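Local coordinates for 401aa long hypothetical glucose-1-phosphate thymidylyltransferase (Sulfolobus tokodaii, PDB 2GGO), which probably makes UDP-N-acetylglucosamine and related nucleotide sugars, acetylating amino sugar 1-phosphates and transferring uridylyl or thymidylyl groups to sugar 1-phosphates with release of diphosphate, at residues Thr327-Leu332 / Leu355-Gly360. Sequence-based numbering, arbitrary orientation.
Sequences TLIANL and LGAFIG
Apolar packing at this corner of the left-handed beta-helix centres on Ile-329, whose gamma-methyl branch lies over the backbone of Gly-356 and Ala-357. Ile-329 CG2 stands 3.8 Å from Ala-357 CB. CG1 lies beside the backbone N (chi1 -54°), which leaves CG2 anti to that N, and Ile-329 CD1 approaches Ala-357 CB at 4.1 Å. A beta-branched side chain can thus present two methyl-ended arms to Ala-357; both residues are buried, and the small methyl of Ala-357 also touches Ile-371. Gly-356 takes a backbone conformation (phi -93°, psi -125°) that residues with a beta carbon disfavour, and having no side chain it lets Ile-329 CG2 settle 3.7 Å from Gly-356 CA.

The polar contacts between the segments are made by backbone atoms. Leu-355 N donates to Asn-331 O at 2.9 Å, a bent bond with the donor tilted from the carbonyl plane. Two CA-H...O contacts supplement it, Gly-356 CA to Ala-330 O (3.4 Å) and Asn-331 CA to Leu-355 O (3.3 Å).

Asn-331 also lays its CB 3.8 Å from Gly-356 N. Its amide suits the site because Asn-331 ND2 hydrogen-bonds to Asp-314 OD2 of the neighbouring coil, and the backbone of Asp-314 is hydrogen-bonded to Gly-356.

The Leu-355 to Asn-331 bond joins the ends of the excursion through strands 340-343 and 346-349, where it leaves and re-enters the beta-helix. Its bent geometry and the weak CA-H...O contacts suggest that shape fit around Gly-356 does much of the work.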
loop_
_atom_site.group_PDB
_atom_site.type_symbol
_atom_site.label_atom_id
_atom_site.label_comp_id
_atom_site.label_asym_id
_atom_site.label_seq_id
_atom_site.Cartn_x
_atom_site.Cartn_y
_atom_site.Cartn_z
ATOM N N THR A 327 -5.117 20.839 15.763
ATOM C CA THR A 327 -5.184 20.670 14.275
ATOM C C THR A 327 -6.395 19.803 14.024
ATOM O O THR A 327 -6.475 18.788 14.725
ATOM C CB THR A 327 -3.975 19.913 13.985
ATOM O OG1 THR A 327 -2.838 20.580 14.547
ATOM C CG2 THR A 327 -3.840 19.380 12.533
ATOM N N LEU A 328 -7.136 19.925 12.926
ATOM C CA LEU A 328 -8.413 19.273 12.732
ATOM C C LEU A 328 -8.296 19.002 11.260
ATOM O O LEU A 328 -7.781 19.789 10.532
ATOM C CB LEU A 328 -9.653 20.155 12.859
ATOM C CG LEU A 328 -9.650 20.940 14.140
ATOM C CD1 LEU A 328 -10.710 21.760 14.355
ATOM C CD2 LEU A 328 -10.039 19.665 15.021
ATOM N N ILE A 329 -8.588 17.786 10.879
ATOM C CA ILE A 329 -8.770 17.402 9.504
ATOM C C ILE A 329 -10.230 17.327 9.147
ATOM O O ILE A 329 -11.047 16.747 9.856
ATOM C CB ILE A 329 -8.084 16.012 9.212
ATOM C CG1 ILE A 329 -6.614 16.080 9.653
ATOM C CG2 ILE A 329 -8.290 15.682 7.666
ATOM C CD1 ILE A 329 -5.834 14.863 9.372
ATOM N N ALA A 330 -10.593 17.886 8.010
ATOM C CA ALA A 330 -11.932 17.807 7.535
ATOM C C ALA A 330 -12.035 16.551 6.670
ATOM O O ALA A 330 -11.134 16.297 5.898
ATOM C CB ALA A 330 -12.152 18.967 6.688
ATOM N N ASN A 331 -13.126 15.795 6.751
ATOM C CA ASN A 331 -13.251 14.623 5.886
ATOM C C ASN A 331 -14.463 14.653 4.961
ATOM O O ASN A 331 -14.790 13.632 4.347
ATOM C CB ASN A 331 -13.242 13.324 6.675
ATOM C CG ASN A 331 -14.152 13.341 7.799
ATOM O OD1 ASN A 331 -14.705 14.377 8.151
ATOM N ND2 ASN A 331 -14.300 12.206 8.433
ATOM N N LEU A 332 -15.096 15.811 4.829
ATOM C CA LEU A 332 -16.320 15.976 4.044
ATOM C C LEU A 332 -16.365 17.356 3.375
ATOM O O LEU A 332 -16.175 18.347 4.070
ATOM C CB LEU A 332 -17.490 15.820 4.983
ATOM C CG LEU A 332 -18.947 15.725 4.549
ATOM C CD1 LEU A 332 -19.186 14.314 4.023
ATOM C CD2 LEU A 332 -19.716 15.952 5.770
ATOM N N LEU A 355 -13.227 11.500 3.134
ATOM C CA LEU A 355 -11.814 11.305 2.959
ATOM C C LEU A 355 -11.139 12.535 3.559
ATOM O O LEU A 355 -11.495 13.643 3.244
ATOM C CB LEU A 355 -11.460 11.154 1.476
ATOM C CG LEU A 355 -9.946 10.937 1.251
ATOM C CD1 LEU A 355 -9.523 9.613 1.930
ATOM C CD2 LEU A 355 -9.668 10.911 -0.209
ATOM N N GLY A 356 -10.233 12.319 4.495
ATOM C CA GLY A 356 -9.462 13.412 5.029
ATOM C C GLY A 356 -8.174 13.549 4.274
ATOM O O GLY A 356 -8.175 13.769 3.044
ATOM N N ALA A 357 -7.082 13.511 5.017
ATOM C CA ALA A 357 -5.828 13.990 4.511
ATOM C C ALA A 357 -4.729 12.946 4.394
ATOM O O ALA A 357 -4.777 11.947 5.061
ATOM C CB ALA A 357 -5.379 15.236 5.342
ATOM N N PHE A 358 -3.723 13.220 3.544
ATOM C CA PHE A 358 -2.515 12.392 3.441
ATOM C C PHE A 358 -1.241 13.167 3.850
ATOM O O PHE A 358 -0.816 14.088 3.171
ATOM C CB PHE A 358 -2.431 11.865 2.019
ATOM C CG PHE A 358 -3.682 11.165 1.587
ATOM C CD1 PHE A 358 -3.993 9.938 2.103
ATOM C CD2 PHE A 358 -4.566 11.738 0.681
ATOM C CE1 PHE A 358 -5.136 9.269 1.742
ATOM C CE2 PHE A 358 -5.692 11.047 0.300
ATOM C CZ PHE A 358 -5.972 9.802 0.834
ATOM N N ILE A 359 -0.701 12.776 5.003
ATOM C CA ILE A 359 0.374 13.524 5.683
ATOM C C ILE A 359 1.731 12.777 5.637
ATOM O O ILE A 359 1.860 11.677 6.213
ATOM C CB ILE A 359 0.007 13.746 7.136
ATOM C CG1 ILE A 359 -1.447 14.246 7.318
ATOM C CG2 ILE A 359 1.072 14.601 7.864
ATOM C CD1 ILE A 359 -1.804 15.715 6.962
ATOM N N GLY A 360 2.746 13.408 5.043
ATOM C CA GLY A 360 4.073 12.858 4.954
ATOM C C GLY A 360 4.773 12.721 6.287
ATOM O O GLY A 360 4.380 13.350 7.264
#